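Side-chain contacts in nucleoside hydrolase, putative (Trypanosoma brucei, PDB 3FZ0), which belongs to the nucleoside hydrolase family and binds a calcium ion within an alpha/beta fold built on a mixed central sheet: residues Lys55-Leu59 against Tyr60-Ile64; Lys350-Arg353 against Asp354-Glu357. The protein carries 2 engineered substitutions. One frame throughout, in Å; residues are numbered along the deposited sequence.

Overall arrangement
Interaction 1 (55-64) closes helix 46-60 and leads toward strand 66-68, whereas interaction 2 (350-357) covers the last turns of helix 345-356 and runs on to Glu357, near the C-terminus. Though far apart in sequence and with centres about 18 Å apart, they touch directly: Tyr60 OH packs against Ile355 CG2 at 4.2 Å. Helices 17-27 and 241-249 both bridge the two; Met24 of helix 17-27 meets Leu56 and Tyr60 from one contact and Ile355 from the other. The calcium ion, bound by Asp14, Asp19, Leu134 and Asp283, lies about 11 Å from the side chain of Leu56. Neither contact supplies a calcium ligand; both lie at the C-terminal ends of helices.

Interaction 1 (Lys55-Leu59 against Tyr60-Ile64); sequences KLLDL and YDADI
Tyr60 packs back against the turn of helix before it, its ring running beside Leu56 and pointing the same way. CE1 of Tyr60 lies 3.9 Å from Leu56 CD1, and the ring edge at Tyr60 CD1 comes up to Leu56 O at 3.4 Å, with that oxygen in the ring plane. The first torsion of Tyr60 (chi1 -76°) sets CG beside its own backbone N, where the ring edge can meet Leu56 O; Trp242 of helix 241-249 stacks on the ring. Leu57 packs against the chain as it leaves the helix. Its CD2 meets Ala62 CB at 4.3 Å and Ile64 CD1 at 4.2 Å. Its CD1 approaches Ile64 O at 3.5 Å, and the outgoing loop thus folds over a leucine that also packs on Ile37 of strand 32-39. Leu57 O accepts a bond from Ala62 N at 3.1 Å and a weak one from Tyr60 N. Asp61 N bonds to Asp58 O at 3.0 Å. Asp58 OD1 makes a salt bridge with Arg101. With Asp61 at positive phi (54°) and two bonds returning to the last turn, the arrangement is a Schellman motif terminating helix 46-60.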
ATOM      1  N   LYS B  55     -23.891 -16.703  29.243  1.00 61.33           N
ATOM      2  CA  LYS B  55     -25.365 -16.838  29.138  1.00 61.17           C
ATOM      3  C   LYS B  55     -25.736 -18.020  28.260  1.00 61.69           C
ATOM      4  O   LYS B  55     -26.672 -18.755  28.593  1.00 62.00           O
ATOM      5  CB  LYS B  55     -26.030 -15.554  28.623  1.00 60.94           C
ATOM      6  CG  LYS B  55     -25.867 -14.354  29.569  1.00 60.82           C
ATOM      7  CD  LYS B  55     -26.184 -13.040  28.891  1.00 60.02           C
ATOM      8  CE  LYS B  55     -26.145 -11.917  29.894  1.00 58.32           C
ATOM      9  NZ  LYS B  55     -26.711 -10.668  29.369  1.00 56.83           N
ATOM     10  N   LEU B  56     -24.998 -18.224  27.158  1.00 61.57           N
ATOM     11  CA  LEU B  56     -25.245 -19.398  26.308  1.00 61.77           C
ATOM     12  C   LEU B  56     -24.962 -20.739  27.028  1.00 61.94           C
ATOM     13  O   LEU B  56     -25.745 -21.670  26.917  1.00 62.22           O
ATOM     14  CB  LEU B  56     -24.441 -19.301  25.013  1.00 61.60           C
ATOM     15  CG  LEU B  56     -24.483 -20.497  24.044  1.00 62.52           C
ATOM     16  CD1 LEU B  56     -25.900 -20.741  23.510  1.00 60.63           C
ATOM     17  CD2 LEU B  56     -23.505 -20.207  22.880  1.00 62.02           C
ATOM     18  N   LEU B  57     -23.870 -20.829  27.794  1.00 61.57           N
ATOM     19  CA  LEU B  57     -23.585 -22.066  28.519  1.00 61.29           C
ATOM     20  C   LEU B  57     -24.518 -22.323  29.726  1.00 61.78           C
ATOM     21  O   LEU B  57     -24.765 -23.489  30.076  1.00 62.17           O
ATOM     22  CB  LEU B  57     -22.115 -22.143  28.931  1.00 60.87           C
ATOM     23  CG  LEU B  57     -21.093 -22.027  27.794  1.00 60.74           C
ATOM     24  CD1 LEU B  57     -19.672 -22.028  28.328  1.00 58.58           C
ATOM     25  CD2 LEU B  57     -21.282 -23.082  26.692  1.00 58.98           C
ATOM     26  N   ASP B  58     -25.021 -21.261  30.366  1.00 61.76           N
ATOM     27  CA  ASP B  58     -26.112 -21.399  31.351  1.00 62.08           C
ATOM     28  C   ASP B  58     -27.280 -22.185  30.771  1.00 61.97           C
ATOM     29  O   ASP B  58     -27.752 -23.142  31.386  1.00 61.90           O
ATOM     30  CB  ASP B  58     -26.629 -20.026  31.809  1.00 62.02           C
ATOM     31  CG  ASP B  58     -25.688 -19.334  32.775  1.00 63.10           C
ATOM     32  OD1 ASP B  58     -24.824 -20.020  33.398  1.00 63.08           O
ATOM     33  OD2 ASP B  58     -25.840 -18.107  32.942  1.00 64.48           O
ATOM     34  N   LEU B  59     -27.717 -21.783  29.575  1.00 62.23           N
ATOM     35  CA  LEU B  59     -28.810 -22.437  28.881  1.00 62.44           C
ATOM     36  C   LEU B  59     -28.620 -23.963  28.844  1.00 62.98           C
ATOM     37  O   LEU B  59     -29.535 -24.706  29.127  1.00 62.99           O
ATOM     38  CB  LEU B  59     -28.950 -21.850  27.484  1.00 62.24           C
ATOM     39  CG  LEU B  59     -30.216 -22.194  26.692  1.00 62.92           C
ATOM     40  CD1 LEU B  59     -31.473 -21.627  27.409  1.00 62.86           C
ATOM     41  CD2 LEU B  59     -30.132 -21.687  25.265  1.00 61.84           C
ATOM     42  N   TYR B  60     -27.409 -24.409  28.533  1.00 63.81           N
ATOM     43  CA  TYR B  60     -27.095 -25.829  28.400  1.00 64.38           C
ATOM     44  C   TYR B  60     -26.654 -26.503  29.692  1.00 64.73           C
ATOM     45  O   TYR B  60     -26.519 -27.714  29.748  1.00 64.21           O
ATOM     46  CB  TYR B  60     -26.004 -26.005  27.346  1.00 64.27           C
ATOM     47  CG  TYR B  60     -26.538 -25.845  25.957  1.00 64.37           C
ATOM     48  CD1 TYR B  60     -26.604 -24.580  25.347  1.00 62.79           C
ATOM     49  CD2 TYR B  60     -27.016 -26.950  25.253  1.00 63.55           C
ATOM     50  CE1 TYR B  60     -27.117 -24.438  24.062  1.00 62.56           C
ATOM     51  CE2 TYR B  60     -27.526 -26.803  23.978  1.00 63.85           C
ATOM     52  CZ  TYR B  60     -27.570 -25.560  23.394  1.00 63.59           C
ATOM     53  OH  TYR B  60     -28.072 -25.439  22.129  1.00 65.21           O
ATOM     54  N   ASP B  61     -26.414 -25.700  30.719  1.00 65.74           N
ATOM     55  CA  ASP B  61     -25.717 -26.158  31.905  1.00 66.64           C
ATOM     56  C   ASP B  61     -24.381 -26.786  31.637  1.00 66.54           C
ATOM     57  O   ASP B  61     -24.013 -27.720  32.320  1.00 66.75           O
ATOM     58  CB  ASP B  61     -26.550 -27.190  32.611  1.00 67.22           C
ATOM     59  CG  ASP B  61     -26.991 -26.727  33.923  1.00 69.30           C
ATOM     60  OD1 ASP B  61     -26.124 -26.593  34.834  1.00 69.28           O
ATOM     61  OD2 ASP B  61     -28.214 -26.494  34.022  1.00 74.05           O
ATOM     62  N   ALA B  62     -23.667 -26.301  30.633  1.00 67.23           N
ATOM     63  CA  ALA B  62     -22.421 -26.942  30.209  1.00 67.50           C
ATOM     64  C   ALA B  62     -21.239 -26.395  30.991  1.00 67.82           C
ATOM     65  O   ALA B  62     -21.139 -25.176  31.202  1.00 68.27           O
ATOM     66  CB  ALA B  62     -22.204 -26.740  28.718  1.00 67.36           C
ATOM     67  N   ASP B  63     -20.340 -27.286  31.403  1.00 67.79           N
ATOM     68  CA  ASP B  63     -19.117 -26.859  32.079  1.00 67.85           C
ATOM     69  C   ASP B  63     -17.914 -26.681  31.142  1.00 66.92           C
ATOM     70  O   ASP B  63     -16.770 -26.775  31.566  1.00 68.22           O
ATOM     71  CB  ASP B  63     -18.811 -27.760  33.279  1.00 68.20           C
ATOM     72  CG  ASP B  63     -19.931 -27.711  34.338  1.00 71.98           C
ATOM     73  OD1 ASP B  63     -20.482 -26.597  34.571  1.00 74.24           O
ATOM     74  OD2 ASP B  63     -20.289 -28.775  34.924  1.00 73.50           O
ATOM     75  N   ILE B  64     -18.168 -26.373  29.880  1.00 65.32           N
ATOM     76  CA  ILE B  64     -17.108 -26.026  28.915  1.00 63.97           C
ATOM     77  C   ILE B  64     -16.315 -24.773  29.351  1.00 63.47           C
ATOM     78  O   ILE B  64     -16.912 -23.738  29.603  1.00 63.90           O
ATOM     79  CB  ILE B  64     -17.730 -25.760  27.533  1.00 63.62           C
ATOM     80  CG1 ILE B  64     -18.538 -26.986  27.078  1.00 62.68           C
ATOM     81  CG2 ILE B  64     -16.682 -25.402  26.510  1.00 62.59           C
ATOM     82  CD1 ILE B  64     -19.350 -26.718  25.812  1.00 60.94           C
TER

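Interaction 2 (Lys350-Arg353 against Asp354-Glu357)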
ATOM      1  N   LYS B 350     -31.489 -28.954   8.415  1.00 62.90           N
ATOM      2  CA  LYS B 350     -31.706 -30.099   9.285  1.00 63.58           C
ATOM      3  C   LYS B 350     -30.895 -29.938  10.584  1.00 63.26           C
ATOM      4  O   LYS B 350     -31.389 -30.222  11.688  1.00 63.13           O
ATOM      5  CB  LYS B 350     -31.354 -31.401   8.581  1.00 63.88           C
ATOM      6  CG  LYS B 350     -31.715 -32.607   9.400  1.00 66.86           C
ATOM      7  CD  LYS B 350     -30.762 -33.788   9.155  1.00 71.45           C
ATOM      8  CE  LYS B 350     -30.549 -34.639  10.438  1.00 72.13           C
ATOM      9  NZ  LYS B 350     -31.811 -34.915  11.213  1.00 71.34           N
ATOM     10  N   ALA B 351     -29.661 -29.463  10.444  1.00 62.76           N
ATOM     11  CA  ALA B 351     -28.788 -29.210  11.603  1.00 62.32           C
ATOM     12  C   ALA B 351     -29.383 -28.131  12.522  1.00 62.31           C
ATOM     13  O   ALA B 351     -29.272 -28.229  13.754  1.00 62.13           O
ATOM     14  CB  ALA B 351     -27.377 -28.811  11.139  1.00 61.53           C
ATOM     15  N   LEU B 352     -29.994 -27.097  11.921  1.00 62.01           N
ATOM     16  CA  LEU B 352     -30.657 -26.055  12.691  1.00 61.83           C
ATOM     17  C   LEU B 352     -31.882 -26.652  13.376  1.00 62.03           C
ATOM     18  O   LEU B 352     -32.148 -26.394  14.549  1.00 61.64           O
ATOM     19  CB  LEU B 352     -31.064 -24.870  11.825  1.00 61.29           C
ATOM     20  CG  LEU B 352     -30.041 -23.963  11.137  1.00 61.50           C
ATOM     21  CD1 LEU B 352     -30.782 -22.789  10.450  1.00 60.23           C
ATOM     22  CD2 LEU B 352     -28.984 -23.445  12.081  1.00 60.24           C
ATOM     23  N   ARG B 353     -32.609 -27.462  12.626  1.00 62.51           N
ATOM     24  CA  ARG B 353     -33.752 -28.184  13.161  1.00 64.07           C
ATOM     25  C   ARG B 353     -33.299 -29.014  14.375  1.00 63.10           C
ATOM     26  O   ARG B 353     -33.976 -29.041  15.400  1.00 63.54           O
ATOM     27  CB  ARG B 353     -34.396 -29.078  12.079  1.00 63.57           C
ATOM     28  CG  ARG B 353     -35.896 -28.821  11.795  1.00 65.63           C
ATOM     29  CD  ARG B 353     -36.558 -29.819  10.765  1.00 67.51           C
ATOM     30  NE  ARG B 353     -35.756 -30.002   9.543  1.00 75.39           N
ATOM     31  CZ  ARG B 353     -35.939 -29.351   8.386  1.00 77.32           C
ATOM     32  NH1 ARG B 353     -36.941 -28.479   8.229  1.00 77.96           N
ATOM     33  NH2 ARG B 353     -35.105 -29.585   7.365  1.00 78.46           N
ATOM     34  N   ASP B 354     -32.133 -29.631  14.277  1.00 62.56           N
ATOM     35  CA  ASP B 354     -31.624 -30.485  15.343  1.00 62.47           C
ATOM     36  C   ASP B 354     -31.281 -29.717  16.619  1.00 62.21           C
ATOM     37  O   ASP B 354     -31.397 -30.279  17.724  1.00 62.56           O
ATOM     38  CB  ASP B 354     -30.454 -31.351  14.872  1.00 61.90           C
ATOM     39  CG  ASP B 354     -30.905 -32.497  13.984  1.00 63.78           C
ATOM     40  OD1 ASP B 354     -30.038 -33.105  13.333  1.00 66.81           O
ATOM     41  OD2 ASP B 354     -32.130 -32.793  13.902  1.00 63.96           O
ATOM     42  N   ILE B 355     -30.921 -28.440  16.487  1.00 61.42           N
ATOM     43  CA  ILE B 355     -30.718 -27.616  17.673  1.00 61.18           C
ATOM     44  C   ILE B 355     -31.967 -27.580  18.571  1.00 61.37           C
ATOM     45  O   ILE B 355     -31.857 -27.777  19.782  1.00 61.17           O
ATOM     46  CB  ILE B 355     -30.297 -26.175  17.321  1.00 61.05           C
ATOM     47  CG1 ILE B 355     -28.967 -26.174  16.597  1.00 60.43           C
ATOM     48  CG2 ILE B 355     -30.246 -25.293  18.578  1.00 60.35           C
ATOM     49  CD1 ILE B 355     -28.602 -24.830  15.967  1.00 60.02           C
ATOM     50  N   VAL B 356     -33.146 -27.340  17.986  1.00 61.62           N
ATOM     51  CA  VAL B 356     -34.341 -27.118  18.807  1.00 61.79           C
ATOM     52  C   VAL B 356     -34.960 -28.416  19.328  1.00 62.21           C
ATOM     53  O   VAL B 356     -35.884 -28.397  20.164  1.00 62.57           O
ATOM     54  CB  VAL B 356     -35.374 -26.172  18.124  1.00 61.65           C
ATOM     55  CG1 VAL B 356     -34.755 -24.820  17.833  1.00 60.66           C
ATOM     56  CG2 VAL B 356     -35.974 -26.788  16.841  1.00 61.19           C
ATOM     57  N   GLU B 357     -34.453 -29.544  18.828  1.00 62.80           N
ATOM     58  CA  GLU B 357     -34.981 -30.873  19.176  1.00 63.63           C
ATOM     59  C   GLU B 357     -34.027 -31.624  20.132  1.00 63.16           C
ATOM     60  O   GLU B 357     -34.198 -32.804  20.437  1.00 63.00           O
ATOM     61  CB  GLU B 357     -35.226 -31.709  17.915  1.00 63.16           C
ATOM     62  CG  GLU B 357     -36.333 -31.246  16.990  1.00 64.86           C
ATOM     63  CD  GLU B 357     -36.411 -32.143  15.758  1.00 65.59           C
ATOM     64  OE1 GLU B 357     -35.438 -32.885  15.546  1.00 68.69           O
ATOM     65  OE2 GLU B 357     -37.428 -32.148  15.024  1.00 67.35           O
TER
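Lys350 and Asp354, one helical turn apart, form a salt bridge in which the ammonium group spans both carboxylate oxygens. Lys350 NZ lies 3.3 Å from Asp354 OD1 and 3.4 Å from Asp354 OD2; both bonds are weak, and the ammonium is almost equidistant from the two oxygens. The lysine starts with CG anti to the backbone N (chi1 -173°), then bends at its three remaining torsions, which brings its end across the carboxylate at a slant. CE of Lys350 is as close to Asp354 OD1 as NZ is, so the methylene rests on the same oxygen. Asp354 keeps CG beside its own N (chi1 -74°), which places CG 3.3 Å from Lys350 O. Lys350 O and Asp354 OD2, two acceptors, are 3.5 Å apart, and the ammonium probably eases their mutual repulsion. Both residues also touch a crystal neighbour, which may influence their poses.

Beneath this pair runs the helical backbone: Asp354 N bonds to Lys350 O at 2.8 Å, and Ile355 N to Ala351 O at 3.2 Å. Bonding slackens toward the end, where Arg353 O receives only weak bonds from Val356 N and Glu357 N. The same oxygen lies 3.3 Å from Val356 CG2.

Apolar side chains occupy another side of the helix. Leu352 and Ile355 run side by side, CD2 of Leu352 meeting CD1 of Ile355 at 4.1 Å. Ile21 of helix 17-27 touches both, and Met24 adds to Ile355. Helix 218-224 brings Phe220 against Leu352 and Leu224 against Val356, while Ile246 of helix 241-249 reaches Ile355 and Val356. Asn240 bonds to Val356 O. The last turns of helix 345-356, which follows strand 337-343 of the central sheet, thus pack among helices 17-27, 218-224 and 241-249.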